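Local coordinates for PEPTIDE N-myristoyltransferase (Saccharomyces cerevisiae, PDB 1IIC), which catalyses transfer of the myristoyl group from myristoyl-CoA to the N-terminal glycine of protein substrates, at residues Pro190-Lys195 / Asn359-Asn364; Tyr197-Thr202 / Thr307-Leu312; Asp330-Lys335 / Lys412-Val417. All blocks are in the same frame, centred on the assembly; numbering follows the deposited sequence.

Contacts 1 and 2 are neighbours, their centres about 10 Å apart, and share the short helix 193-198 as well as one mixed sheet, in which strands 362-366 and 311-322 run side by side. Lys195 of contact 1 ties them directly, its NZ lying 2.7 Å from Asp311 O of contact 2, probably as a hydrogen bond. Contact 3 stands apart at the start of helix 334-357, with its centre about 30 Å from that of contact 1 and about 38 Å from that of contact 2. Helix 334-357 spans the gap: it starts within Asp330-Lys335 and leads to the strand of contact 1. None of the three contacts includes the bound myristoyl-CoA.

Contact 1: residues Pro190-Lys195 / Asn359-Asn364; sequences PLNWKK and NMDVFN
Fully extended from its first torsion (chi1 175°) onward, the Lys195 chain carries its ammonium group across to the carboxylate of Asp361. Lys195 NZ meets Asp361 OD1 at 2.6 Å in a salt bridge, on the syn side of the carboxylate and somewhat out of its plane; the two side chains cross at about a right angle. OD1 also accepts from Gly313 N, and Lys195 NZ donates to Asp311 O, so the ion pair is anchored to strand 311-322, and the buried carboxylate would probably be stabilised as an anion. On the other branch, Asp361 OD2 lies 3.1 Å from Asn192 ND2, with the amide and carboxylate planes steeply inclined. A water accepts from Asn192 ND2 and donates to Met360 O at 2.8 Å. Asp361 O is gripped twice, by Leu191 N at 3.0 Å and Asn192 N at 2.8 Å, both arriving from the same face of its carbonyl plane. Beside this polar cluster, Leu191 CD1 packs against Met360 CB at 3.7 Å and Phe363 CB at 3.9 Å, next to Cys352 and Ala355 of helix 334-357. Asn192 OD1 accepts a weak bond from Lys195 N, capping the helix that positions the lysine. Pro190 and Val362 form a non-hydrogen-bonded antiparallel pair, and Asn359 ends helix 334-357 in a Schellman motif. The arrangement is a strand-to-helix junction with an asparagine N-cap, set against the start of a neighbouring strand in the mixed sheet in which strand 182-190 pairs antiparallel with strand 362-366.

Contact 2: residues Tyr197-Thr202 / Thr307-Leu312; sequences YEVDFT and TKYKDL
Leu312 CD2 sits over the centre of one face of the Phe201 ring, a CH-pi contact 3.7 Å from the centroid and 12° off the ring normal, while Val199 O lies in plane at that ring's edge. Phe201 also meets Phe78 edge-to-face. The Tyr309 ring carries Lys308 CG on one face, offset toward the rim, and has Glu198 OE1 at its edge, near the ring plane. Val199 CG1 reaches the same ring obliquely, 3.7 Å from Tyr309 CD1, and its side chain packs on Ile303 of strand 290-303. Glu198 OE1 takes two bonds: Tyr309 OH donates to it at 3.1 Å from above the carboxylate plane, and Lys308 NZ joins it in a 2.8 Å salt bridge on the syn side. Bent at chi3 (-97°), Lys308 lays CD, CE and NZ alongside Glu198 OE1. The helix stops beside this cluster in a Schellman motif, with Asp200 as the C-prime residue and Asp200 N bonded to Tyr197 O. The contact thus divides into an apolar side at Phe201, Val199 and Leu312 and a polar surface side, where one carboxylate oxygen shared by a phenol and an ammonium group probably favours the ionised glutamate.

Contact 3: residues Asp330-Lys335 / Lys412-Val417; sequences DRFDPK and KRRSNV
Arg331 makes the close part of this contact, its extended chain laying the guanidinium against Lys412-Val417. Arg331 NH2 donates to Ser415 O at 2.9 Å, nearly straight at 174° and within the guanidinium plane, though tilted from the carbonyl plane. Elsewhere round the guanidinium, near its plane, Arg414 NH2 comes 3.4 Å from Arg331 NE; both are donors and do not bond, and the two guanidinium planes stand 75° apart. The approach of like charges is compensated by Asp370, whose OD2 makes salt bridges with Arg331 NH2 and with Arg414 NE, so the carboxylate probably draws the arginines together. A water bridges the segments here, donating to Arg331 O at 2.7 Å and accepting from Arg414 NH2 at 2.9 Å. Asp330-Lys335 leads into helix 334-357: a type I turn runs from Asp330 to Asp333, and Asp333 is the N-cap, its OD1 accepting from Lys335 N. On the other side, Ser415 OG accepts from Val417 N in an ST turn and also bonds Thr400 O, consistent with a fixed loop round Ser415. The looser, exposed side belongs to Phe332. One face of its ring lies over Arg331 CG, and Phe332 CE2, at the ring edge, lies 3.3 Å from Arg413 O. Bends at chi2 and chi3 bring the Arg414 guanidinium under Phe332 CE2, which stands over one of its faces, offset toward the rim, while Lys412 adds little beyond its backbone O, 3.6 Å from Phe332 CD2.

Contact 1: residues Pro190-Lys195 / Asn359-Asn364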
loop_
_atom_site.group_PDB
_atom_site.type_symbol
_atom_site.label_atom_id
_atom_site.label_comp_id
_atom_site.label_asym_id
_atom_site.label_seq_id
_atom_site.Cartn_x
_atom_site.Cartn_y
_atom_site.Cartn_z
ATOM N N PRO A 190 2.685 10.161 -15.312
ATOM C CA PRO A 190 1.537 10.515 -16.159
ATOM C C PRO A 190 1.437 9.548 -17.329
ATOM O O PRO A 190 2.382 9.401 -18.097
ATOM C CB PRO A 190 1.873 11.931 -16.637
ATOM C CG PRO A 190 2.821 12.447 -15.581
ATOM C CD PRO A 190 3.680 11.243 -15.296
ATOM N N LEU A 191 0.297 8.881 -17.451
ATOM C CA LEU A 191 0.081 7.932 -18.535
ATOM C C LEU A 191 -0.836 8.604 -19.552
ATOM O O LEU A 191 -0.681 8.444 -20.763
ATOM C CB LEU A 191 -0.567 6.653 -17.985
ATOM C CG LEU A 191 0.252 5.909 -16.923
ATOM C CD1 LEU A 191 -0.517 4.709 -16.387
ATOM C CD2 LEU A 191 1.586 5.461 -17.539
ATOM N N ASN A 192 -1.797 9.358 -19.039
ATOM C CA ASN A 192 -2.737 10.085 -19.872
ATOM C C ASN A 192 -2.602 11.559 -19.483
ATOM O O ASN A 192 -3.461 12.104 -18.790
ATOM C CB ASN A 192 -4.150 9.600 -19.581
ATOM C CG ASN A 192 -5.128 10.010 -20.650
ATOM O OD1 ASN A 192 -5.089 11.139 -21.141
ATOM N ND2 ASN A 192 -6.017 9.094 -21.021
ATOM N N TRP A 193 -1.529 12.207 -19.930
ATOM C CA TRP A 193 -1.307 13.605 -19.559
ATOM C C TRP A 193 -2.474 14.537 -19.818
ATOM O O TRP A 193 -2.958 15.197 -18.899
ATOM C CB TRP A 193 -0.078 14.196 -20.255
ATOM C CG TRP A 193 0.301 15.528 -19.653
ATOM C CD1 TRP A 193 1.098 15.731 -18.563
ATOM C CD2 TRP A 193 -0.186 16.825 -20.034
ATOM N NE1 TRP A 193 1.135 17.063 -18.240
ATOM C CE2 TRP A 193 0.357 17.759 -19.126
ATOM C CE3 TRP A 193 -1.033 17.286 -21.054
ATOM C CZ2 TRP A 193 0.086 19.134 -19.205
ATOM C CZ3 TRP A 193 -1.305 18.659 -21.132
ATOM C CH2 TRP A 193 -0.744 19.562 -20.212
ATOM N N LYS A 194 -2.916 14.610 -21.067
ATOM C CA LYS A 194 -4.008 15.504 -21.425
ATOM C C LYS A 194 -5.179 15.444 -20.450
ATOM O O LYS A 194 -5.678 16.475 -20.023
ATOM C CB LYS A 194 -4.483 15.220 -22.850
ATOM C CG LYS A 194 -5.388 16.311 -23.408
ATOM C CD LYS A 194 -5.731 16.073 -24.876
ATOM C CE LYS A 194 -6.610 17.191 -25.417
ATOM N NZ LYS A 194 -5.941 18.517 -25.293
ATOM N N LYS A 195 -5.613 14.240 -20.086
ATOM C CA LYS A 195 -6.726 14.091 -19.148
ATOM C C LYS A 195 -6.355 14.507 -17.727
ATOM O O LYS A 195 -7.166 15.108 -17.029
ATOM C CB LYS A 195 -7.234 12.647 -19.137
ATOM C CG LYS A 195 -8.318 12.362 -18.104
ATOM C CD LYS A 195 -8.753 10.900 -18.147
ATOM C CE LYS A 195 -9.828 10.597 -17.122
ATOM N NZ LYS A 195 -10.269 9.153 -17.131
ATOM N N ASN A 359 -6.078 1.287 -19.221
ATOM C CA ASN A 359 -6.812 2.517 -18.974
ATOM C C ASN A 359 -6.497 3.218 -17.644
ATOM O O ASN A 359 -7.358 3.876 -17.061
ATOM C CB ASN A 359 -8.328 2.272 -19.102
ATOM C CG ASN A 359 -8.728 1.763 -20.491
ATOM O OD1 ASN A 359 -8.367 2.354 -21.517
ATOM N ND2 ASN A 359 -9.483 0.663 -20.523
ATOM N N MET A 360 -5.271 3.064 -17.157
ATOM C CA MET A 360 -4.858 3.768 -15.947
ATOM C C MET A 360 -4.443 5.129 -16.530
ATOM O O MET A 360 -3.854 5.179 -17.617
ATOM C CB MET A 360 -3.639 3.093 -15.290
ATOM C CG MET A 360 -3.880 1.683 -14.740
ATOM S SD MET A 360 -5.162 1.641 -13.477
ATOM C CE MET A 360 -6.629 1.364 -14.508
ATOM N N ASP A 361 -4.736 6.216 -15.821
ATOM C CA ASP A 361 -4.411 7.556 -16.309
ATOM C C ASP A 361 -3.121 8.120 -15.754
ATOM O O ASP A 361 -2.533 9.022 -16.342
ATOM C CB ASP A 361 -5.563 8.513 -15.997
ATOM C CG ASP A 361 -6.767 8.267 -16.876
ATOM O OD1 ASP A 361 -7.906 8.265 -16.355
ATOM O OD2 ASP A 361 -6.572 8.079 -18.096
ATOM N N VAL A 362 -2.696 7.590 -14.611
ATOM C CA VAL A 362 -1.471 8.014 -13.943
ATOM C C VAL A 362 -0.996 6.767 -13.195
ATOM O O VAL A 362 -1.808 5.916 -12.821
ATOM C CB VAL A 362 -1.747 9.193 -12.962
ATOM C CG1 VAL A 362 -2.806 8.804 -11.964
ATOM C CG2 VAL A 362 -0.473 9.604 -12.259
ATOM N N PHE A 363 0.314 6.639 -13.011
ATOM C CA PHE A 363 0.895 5.465 -12.355
ATOM C C PHE A 363 1.595 5.928 -11.063
ATOM O O PHE A 363 2.461 6.797 -11.091
ATOM C CB PHE A 363 1.871 4.819 -13.345
ATOM C CG PHE A 363 2.177 3.371 -13.078
ATOM C CD1 PHE A 363 1.210 2.505 -12.582
ATOM C CD2 PHE A 363 3.431 2.859 -13.385
ATOM C CE1 PHE A 363 1.490 1.146 -12.393
ATOM C CE2 PHE A 363 3.722 1.508 -13.202
ATOM C CZ PHE A 363 2.751 0.648 -12.705
ATOM N N ASN A 364 1.205 5.354 -9.932
ATOM C CA ASN A 364 1.765 5.750 -8.651
ATOM C C ASN A 364 2.812 4.805 -8.114
ATOM O O ASN A 364 2.675 3.591 -8.202
ATOM C CB ASN A 364 0.655 5.873 -7.611
ATOM C CG ASN A 364 -0.248 7.063 -7.852
ATOM O OD1 ASN A 364 -1.363 7.112 -7.341
ATOM N ND2 ASN A 364 0.234 8.037 -8.617
HETATM O O HOH W 1 -4.884 6.375 -19.903
#

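Contact 2: residues Tyr197-Thr202 / Thr307-Leu312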
loop_
_atom_site.group_PDB
_atom_site.type_symbol
_atom_site.label_atom_id
_atom_site.label_comp_id
_atom_site.label_asym_id
_atom_site.label_seq_id
_atom_site.Cartn_x
_atom_site.Cartn_y
_atom_site.Cartn_z
ATOM N N TYR A 197 -4.312 16.751 -16.859
ATOM C CA TYR A 197 -4.289 18.200 -16.858
ATOM C C TYR A 197 -5.701 18.779 -16.815
ATOM O O TYR A 197 -5.989 19.664 -16.011
ATOM C CB TYR A 197 -3.563 18.711 -18.092
ATOM C CG TYR A 197 -3.455 20.214 -18.146
ATOM C CD1 TYR A 197 -2.856 20.922 -17.114
ATOM C CD2 TYR A 197 -3.939 20.927 -19.241
ATOM C CE1 TYR A 197 -2.740 22.313 -17.170
ATOM C CE2 TYR A 197 -3.826 22.313 -19.307
ATOM C CZ TYR A 197 -3.226 22.999 -18.272
ATOM O OH TYR A 197 -3.120 24.371 -18.356
ATOM N N GLU A 198 -6.579 18.275 -17.674
ATOM C CA GLU A 198 -7.950 18.756 -17.715
ATOM C C GLU A 198 -8.748 18.516 -16.428
ATOM O O GLU A 198 -9.686 19.260 -16.140
ATOM C CB GLU A 198 -8.672 18.161 -18.925
ATOM C CG GLU A 198 -8.497 19.015 -20.183
ATOM C CD GLU A 198 -8.923 18.315 -21.464
ATOM O OE1 GLU A 198 -9.991 17.666 -21.476
ATOM O OE2 GLU A 198 -8.190 18.430 -22.469
ATOM N N VAL A 199 -8.388 17.489 -15.655
ATOM C CA VAL A 199 -9.085 17.222 -14.392
ATOM C C VAL A 199 -8.240 17.788 -13.256
ATOM O O VAL A 199 -8.401 17.432 -12.088
ATOM C CB VAL A 199 -9.311 15.713 -14.151
ATOM C CG1 VAL A 199 -10.097 15.118 -15.312
ATOM C CG2 VAL A 199 -7.972 15.003 -13.952
ATOM N N ASP A 200 -7.317 18.661 -13.641
ATOM C CA ASP A 200 -6.429 19.353 -12.721
ATOM C C ASP A 200 -5.574 18.495 -11.785
ATOM O O ASP A 200 -5.402 18.834 -10.614
ATOM C CB ASP A 200 -7.244 20.360 -11.907
ATOM C CG ASP A 200 -6.385 21.458 -11.322
ATOM O OD1 ASP A 200 -5.502 21.957 -12.056
ATOM O OD2 ASP A 200 -6.600 21.832 -10.144
ATOM N N PHE A 201 -5.029 17.393 -12.293
ATOM C CA PHE A 201 -4.170 16.553 -11.466
ATOM C C PHE A 201 -2.684 16.797 -11.719
ATOM O O PHE A 201 -1.840 16.342 -10.949
ATOM C CB PHE A 201 -4.521 15.071 -11.634
ATOM C CG PHE A 201 -5.430 14.552 -10.549
ATOM C CD1 PHE A 201 -6.661 15.155 -10.312
ATOM C CD2 PHE A 201 -5.031 13.507 -9.724
ATOM C CE1 PHE A 201 -7.482 14.734 -9.262
ATOM C CE2 PHE A 201 -5.847 13.079 -8.675
ATOM C CZ PHE A 201 -7.079 13.702 -8.446
ATOM N N THR A 202 -2.372 17.515 -12.793
ATOM C CA THR A 202 -0.986 17.869 -13.128
ATOM C C THR A 202 -1.015 19.280 -13.703
ATOM O O THR A 202 -2.053 19.736 -14.188
ATOM C CB THR A 202 -0.355 16.929 -14.201
ATOM O OG1 THR A 202 -0.385 15.575 -13.740
ATOM C CG2 THR A 202 1.105 17.312 -14.459
ATOM N N THR A 307 -17.632 18.097 -17.134
ATOM C CA THR A 307 -18.494 17.722 -18.249
ATOM C C THR A 307 -17.891 16.638 -19.133
ATOM O O THR A 307 -18.617 15.881 -19.775
ATOM C CB THR A 307 -18.799 18.949 -19.149
ATOM O OG1 THR A 307 -19.407 19.985 -18.369
ATOM C CG2 THR A 307 -19.732 18.565 -20.286
ATOM N N LYS A 308 -16.563 16.568 -19.175
ATOM C CA LYS A 308 -15.901 15.589 -20.030
ATOM C C LYS A 308 -15.521 14.265 -19.361
ATOM O O LYS A 308 -15.584 13.208 -19.995
ATOM C CB LYS A 308 -14.653 16.212 -20.675
ATOM C CG LYS A 308 -14.076 15.365 -21.815
ATOM C CD LYS A 308 -12.695 15.841 -22.260
ATOM C CE LYS A 308 -12.738 16.740 -23.478
ATOM N NZ LYS A 308 -11.347 17.132 -23.853
ATOM N N TYR A 309 -15.121 14.317 -18.091
ATOM C CA TYR A 309 -14.733 13.094 -17.390
ATOM C C TYR A 309 -15.422 12.969 -16.043
ATOM O O TYR A 309 -15.731 13.969 -15.404
ATOM C CB TYR A 309 -13.219 13.059 -17.140
ATOM C CG TYR A 309 -12.343 13.477 -18.296
ATOM C CD1 TYR A 309 -11.979 14.811 -18.473
ATOM C CD2 TYR A 309 -11.846 12.537 -19.198
ATOM C CE1 TYR A 309 -11.140 15.197 -19.516
ATOM C CE2 TYR A 309 -11.007 12.908 -20.243
ATOM C CZ TYR A 309 -10.659 14.239 -20.395
ATOM O OH TYR A 309 -9.832 14.619 -21.425
ATOM N N LYS A 310 -15.656 11.739 -15.603
ATOM C CA LYS A 310 -16.276 11.518 -14.301
ATOM C C LYS A 310 -15.533 10.449 -13.507
ATOM O O LYS A 310 -15.933 10.107 -12.396
ATOM C CB LYS A 310 -17.748 11.127 -14.448
ATOM C CG LYS A 310 -18.615 12.232 -15.043
ATOM C CD LYS A 310 -20.093 12.020 -14.723
ATOM C CE LYS A 310 -20.549 10.600 -15.051
ATOM N NZ LYS A 310 -20.139 10.176 -16.423
ATOM N N ASP A 311 -14.444 9.943 -14.084
ATOM C CA ASP A 311 -13.623 8.911 -13.455
ATOM C C ASP A 311 -12.170 9.063 -13.874
ATOM O O ASP A 311 -11.884 9.481 -14.993
ATOM C CB ASP A 311 -14.126 7.523 -13.854
ATOM C CG ASP A 311 -15.473 7.196 -13.233
ATOM O OD1 ASP A 311 -15.515 6.922 -12.014
ATOM O OD2 ASP A 311 -16.490 7.228 -13.958
ATOM N N LEU A 312 -11.255 8.718 -12.973
ATOM C CA LEU A 312 -9.826 8.807 -13.245
ATOM C C LEU A 312 -9.153 7.492 -12.871
ATOM O O LEU A 312 -9.234 7.064 -11.722
ATOM C CB LEU A 312 -9.203 9.937 -12.425
ATOM C CG LEU A 312 -7.707 10.197 -12.616
ATOM C CD1 LEU A 312 -7.431 10.621 -14.050
ATOM C CD2 LEU A 312 -7.266 11.286 -11.651
#

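Contact 3: residues Asp330-Lys335 / Lys412-Val417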
loop_
_atom_site.group_PDB
_atom_site.type_symbol
_atom_site.label_atom_id
_atom_site.label_comp_id
_atom_site.label_asym_id
_atom_site.label_seq_id
_atom_site.Cartn_x
_atom_site.Cartn_y
_atom_site.Cartn_z
ATOM N N ASP A 330 27.015 -8.971 -3.255
ATOM C CA ASP A 330 26.634 -7.723 -2.603
ATOM C C ASP A 330 25.691 -6.845 -3.421
ATOM O O ASP A 330 26.053 -6.329 -4.479
ATOM C CB ASP A 330 27.897 -6.930 -2.247
ATOM N N ARG A 331 24.477 -6.681 -2.908
ATOM C CA ARG A 331 23.449 -5.868 -3.546
ATOM C C ARG A 331 23.951 -4.482 -3.974
ATOM O O ARG A 331 23.567 -3.972 -5.027
ATOM C CB ARG A 331 22.272 -5.701 -2.578
ATOM C CG ARG A 331 21.239 -4.659 -2.992
ATOM C CD ARG A 331 20.234 -4.426 -1.873
ATOM N NE ARG A 331 19.240 -3.409 -2.211
ATOM C CZ ARG A 331 18.350 -2.918 -1.349
ATOM N NH1 ARG A 331 18.332 -3.348 -0.090
ATOM N NH2 ARG A 331 17.476 -2.000 -1.746
ATOM N N PHE A 332 24.807 -3.877 -3.162
ATOM C CA PHE A 332 25.313 -2.542 -3.466
ATOM C C PHE A 332 26.585 -2.485 -4.296
ATOM O O PHE A 332 27.166 -1.419 -4.514
ATOM C CB PHE A 332 25.453 -1.743 -2.172
ATOM C CG PHE A 332 24.148 -1.533 -1.479
ATOM C CD1 PHE A 332 23.799 -2.299 -0.373
ATOM C CD2 PHE A 332 23.221 -0.616 -1.984
ATOM C CE1 PHE A 332 22.542 -2.163 0.223
ATOM C CE2 PHE A 332 21.964 -0.469 -1.402
ATOM C CZ PHE A 332 21.623 -1.247 -0.293
ATOM N N ASP A 333 27.010 -3.650 -4.757
ATOM C CA ASP A 333 28.165 -3.758 -5.625
ATOM C C ASP A 333 27.719 -2.935 -6.842
ATOM O O ASP A 333 26.630 -3.151 -7.375
ATOM C CB ASP A 333 28.351 -5.229 -5.995
ATOM C CG ASP A 333 29.489 -5.458 -6.961
ATOM O OD1 ASP A 333 29.959 -4.483 -7.584
ATOM O OD2 ASP A 333 29.900 -6.628 -7.101
ATOM N N PRO A 334 28.531 -1.959 -7.275
ATOM C CA PRO A 334 28.140 -1.148 -8.433
ATOM C C PRO A 334 27.771 -1.935 -9.691
ATOM O O PRO A 334 27.045 -1.431 -10.544
ATOM C CB PRO A 334 29.340 -0.209 -8.630
ATOM C CG PRO A 334 30.461 -0.878 -7.889
ATOM C CD PRO A 334 29.782 -1.457 -6.689
ATOM N N LYS A 335 28.259 -3.166 -9.805
ATOM C CA LYS A 335 27.926 -3.993 -10.959
ATOM C C LYS A 335 26.539 -4.582 -10.802
ATOM O O LYS A 335 25.772 -4.666 -11.763
ATOM C CB LYS A 335 28.928 -5.127 -11.122
ATOM C CG LYS A 335 30.217 -4.691 -11.741
ATOM C CD LYS A 335 31.066 -5.874 -12.144
ATOM C CE LYS A 335 32.381 -5.419 -12.768
ATOM N NZ LYS A 335 32.218 -4.362 -13.821
ATOM N N LYS A 412 21.522 5.742 -4.688
ATOM C CA LYS A 412 22.619 4.839 -4.369
ATOM C C LYS A 412 22.347 3.850 -3.238
ATOM O O LYS A 412 22.890 2.749 -3.247
ATOM C CB LYS A 412 23.904 5.624 -4.094
ATOM C CG LYS A 412 24.011 6.272 -2.738
ATOM C CD LYS A 412 25.239 7.170 -2.650
ATOM C CE LYS A 412 25.108 8.389 -3.553
ATOM N NZ LYS A 412 26.200 9.383 -3.276
ATOM N N ARG A 413 21.521 4.230 -2.271
ATOM C CA ARG A 413 21.172 3.329 -1.175
ATOM C C ARG A 413 19.777 2.744 -1.421
ATOM O O ARG A 413 19.443 1.663 -0.944
ATOM C CB ARG A 413 21.165 4.083 0.153
ATOM C CG ARG A 413 22.505 4.564 0.616
ATOM C CD ARG A 413 22.303 5.527 1.768
ATOM N NE ARG A 413 23.561 6.135 2.188
ATOM C CZ ARG A 413 23.659 7.327 2.774
ATOM N NH1 ARG A 413 22.568 8.050 3.011
ATOM N NH2 ARG A 413 24.851 7.800 3.117
ATOM N N ARG A 414 18.969 3.470 -2.184
ATOM C CA ARG A 414 17.604 3.039 -2.466
ATOM C C ARG A 414 16.859 2.851 -1.138
ATOM O O ARG A 414 16.994 3.678 -0.231
ATOM C CB ARG A 414 17.611 1.746 -3.300
ATOM C CG ARG A 414 18.192 1.954 -4.710
ATOM C CD ARG A 414 19.527 1.227 -4.897
ATOM N NE ARG A 414 19.312 -0.211 -5.023
ATOM C CZ ARG A 414 20.273 -1.101 -5.265
ATOM N NH1 ARG A 414 21.531 -0.693 -5.403
ATOM N NH2 ARG A 414 19.972 -2.393 -5.394
ATOM N N SER A 415 16.098 1.772 -0.996
ATOM C CA SER A 415 15.354 1.581 0.243
ATOM C C SER A 415 15.376 0.170 0.767
ATOM O O SER A 415 15.533 -0.791 0.017
ATOM C CB SER A 415 13.891 2.012 0.071
ATOM O OG SER A 415 13.134 1.735 1.248
ATOM N N ASN A 416 15.201 0.061 2.075
ATOM C CA ASN A 416 15.180 -1.225 2.731
ATOM C C ASN A 416 13.778 -1.564 3.150
ATOM O O ASN A 416 13.558 -2.553 3.851
ATOM C CB ASN A 416 16.128 -1.223 3.925
ATOM C CG ASN A 416 17.498 -1.695 3.543
ATOM O OD1 ASN A 416 18.485 -1.387 4.204
ATOM N ND2 ASN A 416 17.565 -2.452 2.456
ATOM N N VAL A 417 12.831 -0.731 2.715
ATOM C CA VAL A 417 11.419 -0.967 2.985
ATOM C C VAL A 417 10.961 -1.865 1.835
ATOM O O VAL A 417 10.927 -1.430 0.678
ATOM C CB VAL A 417 10.588 0.345 2.954
ATOM C CG1 VAL A 417 9.113 0.022 3.129
ATOM C CG2 VAL A 417 11.058 1.300 4.056
HETATM O O HOH W 2 21.666 -4.147 -6.917
#